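Local coordinates for putative transcriptional regulator (Shigella flexneri 2a str. 2457T, PDB 3C8G), which probably catalyses the hydration of fumarate to malate, working as a homodimeric, largely helical member of the MtlR/FumE family, at residues 35-40 with 68-73; 42-47 with 74-79. One frame throughout, in Å; residues are numbered along the deposited sequence.

Interaction 1 of 2, residues 35-40 with 68-73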
ATOM      1  N   GLN B  35      15.596  -3.187   2.738  1.00 66.15           N
ATOM      2  CA  GLN B  35      15.477  -4.574   3.175  1.00 66.93           C
ATOM      3  C   GLN B  35      15.149  -4.726   4.659  1.00 66.72           C
ATOM      4  O   GLN B  35      14.348  -5.592   5.017  1.00 66.25           O
ATOM      5  CB  GLN B  35      16.652  -5.460   2.714  1.00 67.69           C
ATOM      6  CG  GLN B  35      16.240  -6.529   1.578  1.00 70.19           C
ATOM      7  CD  GLN B  35      15.488  -5.912   0.353  1.00 70.95           C
ATOM      8  OE1 GLN B  35      14.286  -6.141   0.167  1.00 71.85           O
ATOM      9  NE2 GLN B  35      16.205  -5.115  -0.457  1.00 71.56           N
ATOM     10  N   GLY B  36      15.729  -3.864   5.502  1.00 66.09           N
ATOM     11  CA  GLY B  36      15.326  -3.782   6.899  1.00 65.67           C
ATOM     12  C   GLY B  36      13.828  -3.552   7.053  1.00 65.71           C
ATOM     13  O   GLY B  36      13.160  -4.233   7.832  1.00 65.14           O
ATOM     14  N   ILE B  37      13.308  -2.590   6.295  1.00 65.95           N
ATOM     15  CA  ILE B  37      11.892  -2.246   6.303  1.00 66.30           C
ATOM     16  C   ILE B  37      11.066  -3.441   5.793  1.00 67.23           C
ATOM     17  O   ILE B  37      10.030  -3.793   6.375  1.00 67.45           O
ATOM     18  CB  ILE B  37      11.641  -0.968   5.440  1.00 66.23           C
ATOM     19  CG1 ILE B  37      12.143   0.294   6.163  1.00 66.26           C
ATOM     20  CG2 ILE B  37      10.182  -0.824   5.063  1.00 64.57           C
ATOM     21  CD1 ILE B  37      11.272   0.739   7.378  1.00 68.84           C
ATOM     22  N   ARG B  38      11.553  -4.075   4.725  1.00 67.67           N
ATOM     23  CA  ARG B  38      10.829  -5.154   4.061  1.00 68.42           C
ATOM     24  C   ARG B  38      10.729  -6.431   4.893  1.00 68.05           C
ATOM     25  O   ARG B  38       9.771  -7.162   4.743  1.00 68.15           O
ATOM     26  CB  ARG B  38      11.427  -5.456   2.677  1.00 68.75           C
ATOM     27  CG  ARG B  38      10.858  -4.601   1.524  1.00 69.48           C
ATOM     28  CD  ARG B  38      11.580  -4.901   0.180  1.00 69.60           C
ATOM     29  NE  ARG B  38      10.832  -5.720  -0.785  1.00 72.50           N
ATOM     30  CZ  ARG B  38       9.500  -5.749  -0.926  1.00 73.67           C
ATOM     31  NH1 ARG B  38       8.947  -6.517  -1.859  1.00 73.50           N
ATOM     32  NH2 ARG B  38       8.712  -5.008  -0.157  1.00 73.46           N
ATOM     33  N   GLN B  39      11.717  -6.706   5.751  1.00 67.70           N
ATOM     34  CA  GLN B  39      11.643  -7.853   6.668  1.00 67.24           C
ATOM     35  C   GLN B  39      10.588  -7.573   7.744  1.00 66.34           C
ATOM     36  O   GLN B  39       9.929  -8.496   8.211  1.00 67.17           O
ATOM     37  CB  GLN B  39      13.010  -8.215   7.309  1.00 67.34           C
ATOM     38  CG  GLN B  39      14.244  -7.649   6.582  1.00 70.11           C
ATOM     39  CD  GLN B  39      15.421  -8.635   6.391  1.00 72.12           C
ATOM     40  OE1 GLN B  39      16.177  -8.928   7.327  1.00 71.67           O
ATOM     41  NE2 GLN B  39      15.601  -9.104   5.152  1.00 72.50           N
ATOM     42  N   PHE B  40      10.416  -6.304   8.103  1.00 64.94           N
ATOM     43  CA  PHE B  40       9.448  -5.882   9.109  1.00 64.20           C
ATOM     44  C   PHE B  40       8.010  -6.005   8.635  1.00 63.57           C
ATOM     45  O   PHE B  40       7.150  -6.401   9.392  1.00 63.68           O
ATOM     46  CB  PHE B  40       9.726  -4.435   9.524  1.00 64.51           C
ATOM     47  CG  PHE B  40       8.796  -3.903  10.591  1.00 64.07           C
ATOM     48  CD1 PHE B  40       7.637  -3.213  10.242  1.00 64.01           C
ATOM     49  CD2 PHE B  40       9.098  -4.065  11.943  1.00 64.21           C
ATOM     50  CE1 PHE B  40       6.784  -2.718  11.230  1.00 64.54           C
ATOM     51  CE2 PHE B  40       8.252  -3.580  12.944  1.00 63.11           C
ATOM     52  CZ  PHE B  40       7.104  -2.905  12.595  1.00 64.46           C
ATOM     53  N   ASP B  68       7.421  -2.536  -2.653  1.00 69.33           N
ATOM     54  CA  ASP B  68       8.871  -2.625  -2.890  1.00 69.65           C
ATOM     55  C   ASP B  68       9.366  -1.199  -3.224  1.00 69.63           C
ATOM     56  O   ASP B  68       9.968  -0.948  -4.275  1.00 69.31           O
ATOM     57  CB  ASP B  68       9.174  -3.623  -4.032  1.00 69.65           C
ATOM     58  CG  ASP B  68      10.596  -4.222  -3.964  1.00 69.97           C
ATOM     59  OD1 ASP B  68      11.455  -3.749  -3.166  1.00 67.93           O
ATOM     60  OD2 ASP B  68      10.848  -5.184  -4.734  1.00 69.12           O
ATOM     61  N   ASP B  69       9.065  -0.271  -2.323  1.00 69.55           N
ATOM     62  CA  ASP B  69       9.430   1.131  -2.461  1.00 69.75           C
ATOM     63  C   ASP B  69       9.518   1.696  -1.041  1.00 69.29           C
ATOM     64  O   ASP B  69       8.508   1.776  -0.343  1.00 69.59           O
ATOM     65  CB  ASP B  69       8.357   1.847  -3.278  1.00 70.19           C
ATOM     66  CG  ASP B  69       8.601   3.348  -3.425  1.00 72.51           C
ATOM     67  OD1 ASP B  69       8.922   3.781  -4.552  1.00 77.49           O
ATOM     68  OD2 ASP B  69       8.435   4.113  -2.447  1.00 74.37           O
ATOM     69  N   ILE B  70      10.715   2.077  -0.604  1.00 68.40           N
ATOM     70  CA  ILE B  70      10.891   2.507   0.784  1.00 68.00           C
ATOM     71  C   ILE B  70       9.895   3.567   1.247  1.00 67.36           C
ATOM     72  O   ILE B  70       9.460   3.548   2.376  1.00 67.16           O
ATOM     73  CB  ILE B  70      12.369   2.899   1.123  1.00 68.21           C
ATOM     74  CG1 ILE B  70      12.629   2.714   2.617  1.00 68.59           C
ATOM     75  CG2 ILE B  70      12.713   4.308   0.649  1.00 66.75           C
ATOM     76  CD1 ILE B  70      14.117   2.540   2.965  1.00 70.41           C
ATOM     77  N   ASP B  71       9.506   4.474   0.369  1.00 67.44           N
ATOM     78  CA  ASP B  71       8.608   5.555   0.778  1.00 67.11           C
ATOM     79  C   ASP B  71       7.224   5.001   1.154  1.00 66.60           C
ATOM     80  O   ASP B  71       6.770   5.209   2.296  1.00 66.90           O
ATOM     81  CB  ASP B  71       8.514   6.650  -0.295  1.00 67.10           C
ATOM     82  CG  ASP B  71       9.889   7.167  -0.756  1.00 69.60           C
ATOM     83  OD1 ASP B  71      10.851   7.220   0.054  1.00 68.72           O
ATOM     84  OD2 ASP B  71       9.997   7.540  -1.955  1.00 72.21           O
ATOM     85  N   VAL B  72       6.574   4.279   0.227  1.00 65.50           N
ATOM     86  CA  VAL B  72       5.216   3.768   0.466  1.00 64.31           C
ATOM     87  C   VAL B  72       5.227   2.764   1.613  1.00 63.91           C
ATOM     88  O   VAL B  72       4.339   2.791   2.483  1.00 64.23           O
ATOM     89  CB  VAL B  72       4.463   3.230  -0.808  1.00 64.43           C
ATOM     90  CG1 VAL B  72       4.998   3.855  -2.096  1.00 62.89           C
ATOM     91  CG2 VAL B  72       4.495   1.727  -0.888  1.00 64.13           C
ATOM     92  N   ALA B  73       6.251   1.917   1.653  1.00 63.01           N
ATOM     93  CA  ALA B  73       6.480   1.055   2.825  1.00 62.64           C
ATOM     94  C   ALA B  73       6.550   1.813   4.177  1.00 62.78           C
ATOM     95  O   ALA B  73       5.961   1.372   5.172  1.00 62.45           O
ATOM     96  CB  ALA B  73       7.715   0.239   2.627  1.00 62.14           C
TER
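Arg38 reaches from helix 29-40 to Asp68, which lies just ahead of helix 70-79. Its CB and CG carry the chain clear of the helix, and CD is the first atom to meet the aspartate, 3.5 Å from OD1. A turn about the CG-CD bond (chi3 104°) then lays the guanidinium over the carboxylate, the two planes only 16° apart. NE comes to 3.2 Å from Asp68 OD1, Asp68 CG lies over one face of the guanidinium, 3.2 Å above the plane and offset toward the rim, and NH1 packs near Asp68 CB at 3.6 Å. NH2, at the far corner, ends over the aspartate backbone, 3.6 Å from Asp68 CA. Because OD1 sits well out of the guanidinium plane, this is a salt bridge of charge on charge, with no N-H aimed at the oxygen. The other carboxylate oxygen, OD2, accepts from Ser64 N, which should help to fix the plate on which the arginine lies.

The rest of the contact is apolar: Ile37 CG2 packs on Ala73 CB at 3.6 Å, and Ile37 CG1 faces Ile70 CG1 more loosely at 4.3 Å. Asp69 is the N-cap of helix 70-79, its OD2 accepting from Val72 N. Helix 29-40 thus lies against the first turn of helix 70-79, while Ile91 and Ser95 of helix 85-103 touch Ile37 and Ile70 respectively, placing the apolar contact among three helices.

Interaction 2 of 2, residues 42-47 with 74-79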
ATOM      1  N   PRO B  42       5.901  -8.066   7.142  1.00 61.95           N
ATOM      2  CA  PRO B  42       5.061  -9.197   7.605  1.00 61.52           C
ATOM      3  C   PRO B  42       4.411  -8.985   8.966  1.00 60.88           C
ATOM      4  O   PRO B  42       3.292  -9.453   9.190  1.00 60.62           O
ATOM      5  CB  PRO B  42       6.049 -10.361   7.697  1.00 61.78           C
ATOM      6  CG  PRO B  42       7.114 -10.021   6.692  1.00 62.14           C
ATOM      7  CD  PRO B  42       7.202  -8.530   6.615  1.00 61.65           C
ATOM      8  N   SER B  43       5.128  -8.291   9.850  1.00 60.54           N
ATOM      9  CA  SER B  43       4.672  -7.940  11.204  1.00 60.02           C
ATOM     10  C   SER B  43       3.334  -7.254  11.216  1.00 59.78           C
ATOM     11  O   SER B  43       2.631  -7.299  12.222  1.00 60.04           O
ATOM     12  CB  SER B  43       5.642  -6.966  11.852  1.00 59.63           C
ATOM     13  OG  SER B  43       6.506  -7.655  12.694  1.00 59.97           O
ATOM     14  N   LEU B  44       3.008  -6.578  10.120  1.00 58.84           N
ATOM     15  CA  LEU B  44       1.800  -5.784  10.071  1.00 58.85           C
ATOM     16  C   LEU B  44       0.617  -6.638   9.714  1.00 58.59           C
ATOM     17  O   LEU B  44      -0.516  -6.189   9.765  1.00 58.44           O
ATOM     18  CB  LEU B  44       1.927  -4.714   9.002  1.00 58.87           C
ATOM     19  CG  LEU B  44       3.113  -3.795   9.133  1.00 59.23           C
ATOM     20  CD1 LEU B  44       3.378  -3.208   7.753  1.00 60.98           C
ATOM     21  CD2 LEU B  44       2.812  -2.731  10.183  1.00 57.80           C
ATOM     22  N   PHE B  45       0.892  -7.867   9.315  1.00 58.50           N
ATOM     23  CA  PHE B  45      -0.117  -8.684   8.692  1.00 58.52           C
ATOM     24  C   PHE B  45      -0.345  -9.994   9.442  1.00 58.83           C
ATOM     25  O   PHE B  45       0.538 -10.501  10.138  1.00 59.35           O
ATOM     26  CB  PHE B  45       0.279  -8.942   7.242  1.00 57.77           C
ATOM     27  CG  PHE B  45       0.449  -7.686   6.414  1.00 57.65           C
ATOM     28  CD1 PHE B  45      -0.548  -6.703   6.377  1.00 56.48           C
ATOM     29  CD2 PHE B  45       1.584  -7.503   5.624  1.00 56.40           C
ATOM     30  CE1 PHE B  45      -0.403  -5.549   5.583  1.00 52.76           C
ATOM     31  CE2 PHE B  45       1.720  -6.357   4.827  1.00 54.61           C
ATOM     32  CZ  PHE B  45       0.718  -5.387   4.813  1.00 53.47           C
ATOM     33  N   VAL B  46      -1.547 -10.518   9.294  1.00 59.07           N
ATOM     34  CA  VAL B  46      -1.964 -11.784   9.857  1.00 59.98           C
ATOM     35  C   VAL B  46      -0.967 -12.899   9.514  1.00 60.61           C
ATOM     36  O   VAL B  46      -0.554 -13.015   8.364  1.00 60.82           O
ATOM     37  CB  VAL B  46      -3.380 -12.096   9.323  1.00 60.05           C
ATOM     38  CG1 VAL B  46      -3.808 -13.537   9.594  1.00 60.44           C
ATOM     39  CG2 VAL B  46      -4.382 -11.092   9.897  1.00 60.09           C
ATOM     40  N   ASP B  47      -0.567 -13.691  10.519  1.00 61.53           N
ATOM     41  CA  ASP B  47       0.361 -14.840  10.339  1.00 62.05           C
ATOM     42  C   ASP B  47      -0.395 -16.146  10.128  1.00 61.74           C
ATOM     43  O   ASP B  47       0.043 -17.004   9.370  1.00 61.75           O
ATOM     44  CB  ASP B  47       1.254 -15.070  11.579  1.00 62.41           C
ATOM     45  CG  ASP B  47       1.505 -13.810  12.383  1.00 63.97           C
ATOM     46  OD1 ASP B  47       1.947 -12.798  11.787  1.00 66.51           O
ATOM     47  OD2 ASP B  47       1.276 -13.838  13.619  1.00 65.07           O
ATOM     48  N   LEU B  74       7.283   2.929   4.216  1.00 62.93           N
ATOM     49  CA  LEU B  74       7.428   3.710   5.446  1.00 63.20           C
ATOM     50  C   LEU B  74       6.089   4.304   5.809  1.00 62.55           C
ATOM     51  O   LEU B  74       5.587   4.124   6.921  1.00 62.16           O
ATOM     52  CB  LEU B  74       8.426   4.850   5.281  1.00 63.55           C
ATOM     53  CG  LEU B  74       9.879   4.597   5.605  1.00 65.26           C
ATOM     54  CD1 LEU B  74      10.682   5.815   5.146  1.00 67.38           C
ATOM     55  CD2 LEU B  74      10.053   4.320   7.097  1.00 66.73           C
ATOM     56  N   ARG B  75       5.512   5.003   4.850  1.00 62.05           N
ATOM     57  CA  ARG B  75       4.199   5.566   5.047  1.00 62.46           C
ATOM     58  C   ARG B  75       3.199   4.519   5.555  1.00 62.00           C
ATOM     59  O   ARG B  75       2.429   4.817   6.471  1.00 62.10           O
ATOM     60  CB  ARG B  75       3.738   6.270   3.784  1.00 62.48           C
ATOM     61  CG  ARG B  75       4.486   7.569   3.621  1.00 65.31           C
ATOM     62  CD  ARG B  75       4.043   8.332   2.424  1.00 68.74           C
ATOM     63  NE  ARG B  75       4.985   8.190   1.321  1.00 72.43           N
ATOM     64  CZ  ARG B  75       5.263   9.163   0.457  1.00 73.25           C
ATOM     65  NH1 ARG B  75       4.695  10.354   0.592  1.00 73.80           N
ATOM     66  NH2 ARG B  75       6.110   8.951  -0.529  1.00 73.04           N
ATOM     67  N   LEU B  76       3.255   3.288   5.029  1.00 61.44           N
ATOM     68  CA  LEU B  76       2.331   2.234   5.488  1.00 61.06           C
ATOM     69  C   LEU B  76       2.524   1.961   6.984  1.00 60.62           C
ATOM     70  O   LEU B  76       1.567   1.981   7.749  1.00 60.54           O
ATOM     71  CB  LEU B  76       2.475   0.938   4.671  1.00 61.24           C
ATOM     72  CG  LEU B  76       1.233   0.142   4.247  1.00 61.06           C
ATOM     73  CD1 LEU B  76       1.465  -1.343   4.387  1.00 62.41           C
ATOM     74  CD2 LEU B  76       0.001   0.502   4.999  1.00 59.99           C
ATOM     75  N   ILE B  77       3.767   1.733   7.393  1.00 60.33           N
ATOM     76  CA  ILE B  77       4.076   1.434   8.779  1.00 59.88           C
ATOM     77  C   ILE B  77       3.656   2.584   9.693  1.00 60.57           C
ATOM     78  O   ILE B  77       3.090   2.349  10.782  1.00 60.71           O
ATOM     79  CB  ILE B  77       5.565   1.154   8.988  1.00 60.27           C
ATOM     80  CG1 ILE B  77       6.071   0.079   8.003  1.00 59.91           C
ATOM     81  CG2 ILE B  77       5.848   0.819  10.477  1.00 59.32           C
ATOM     82  CD1 ILE B  77       7.566  -0.181   8.087  1.00 59.05           C
ATOM     83  N   TYR B  78       3.935   3.817   9.257  1.00 60.44           N
ATOM     84  CA  TYR B  78       3.527   5.017   9.992  1.00 60.16           C
ATOM     85  C   TYR B  78       1.980   5.057  10.108  1.00 59.94           C
ATOM     86  O   TYR B  78       1.438   4.967  11.193  1.00 59.45           O
ATOM     87  CB  TYR B  78       4.139   6.260   9.323  1.00 60.14           C
ATOM     88  CG  TYR B  78       4.338   7.485  10.223  1.00 60.88           C
ATOM     89  CD1 TYR B  78       4.768   7.374  11.547  1.00 59.82           C
ATOM     90  CD2 TYR B  78       4.117   8.769   9.725  1.00 62.15           C
ATOM     91  CE1 TYR B  78       4.922   8.522  12.361  1.00 59.95           C
ATOM     92  CE2 TYR B  78       4.281   9.903  10.519  1.00 61.20           C
ATOM     93  CZ  TYR B  78       4.680   9.784  11.823  1.00 60.59           C
ATOM     94  OH  TYR B  78       4.831  10.943  12.556  1.00 60.43           O
ATOM     95  N   ALA B  79       1.298   5.119   8.968  1.00 60.23           N
ATOM     96  CA  ALA B  79      -0.166   5.021   8.843  1.00 60.33           C
ATOM     97  C   ALA B  79      -0.890   4.047   9.793  1.00 60.41           C
ATOM     98  O   ALA B  79      -1.967   4.352  10.322  1.00 59.63           O
ATOM     99  CB  ALA B  79      -0.507   4.672   7.408  1.00 60.34           C
TER
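Leu44 and Ile77 are the residues whose CA atoms come nearest, 7.7 Å apart, where the 3-10 turn 42-44 ends beside helix 70-79. Side chains of both segments meet in the gap, and Leu44 contributes the largest area. Its CB points at the helix, and a single methyl, CD1, does the touching: it lies 4.3 Å from Leu76 CD1 and also 4.3 Å from Ile77 CG1, so one branch bridges two successive residues of the helix. Phe45 joins from the next position in the chain. With CG anti to its carbonyl carbon (chi1 -59°), the ring extends toward the helix although its CB does not head there, and CZ comes within 4.1 Å of Leu76 CD1. That methyl meets the ring obliquely. One ring face is occupied from within the loop, since Leu44 CB stands over its centre, 4.0 Å above the plane; Phe45 N also bonds back to Pro42 O at 2.9 Å, closing the turn.

Around the contact, Lys82 touches Leu44 and Val57 touches Phe45, and the side chain of Phe45 also packs on an apolar side chain of the other subunit. Every atom that meets across the two segments is hydrocarbon, at ordinary van der Waals distances or slightly beyond, so the loop is probably held to the helix by burial of apolar surface, without a directional bond between them to set its exact position.

Overall arrangement
From the N terminus, the chain runs along helix 29-40, the first side of interaction 1, and passes almost directly into 42-47, the first side of interaction 2. It then goes through helix 50-55 and a further loop before 68-73 returns to close interaction 1. The very next residues, 74-79, close interaction 2, so the two contacts cross. Helix 70-79 is common to both: its start receives the end of helix 29-40, its later turns receive the loop that follows. Their centres lie 10 Å apart, and the apolar surfaces merge, with Phe40 CD1 3.7 Å from Ile77 CD1, tying helix and loop to one helix near the subunit interface.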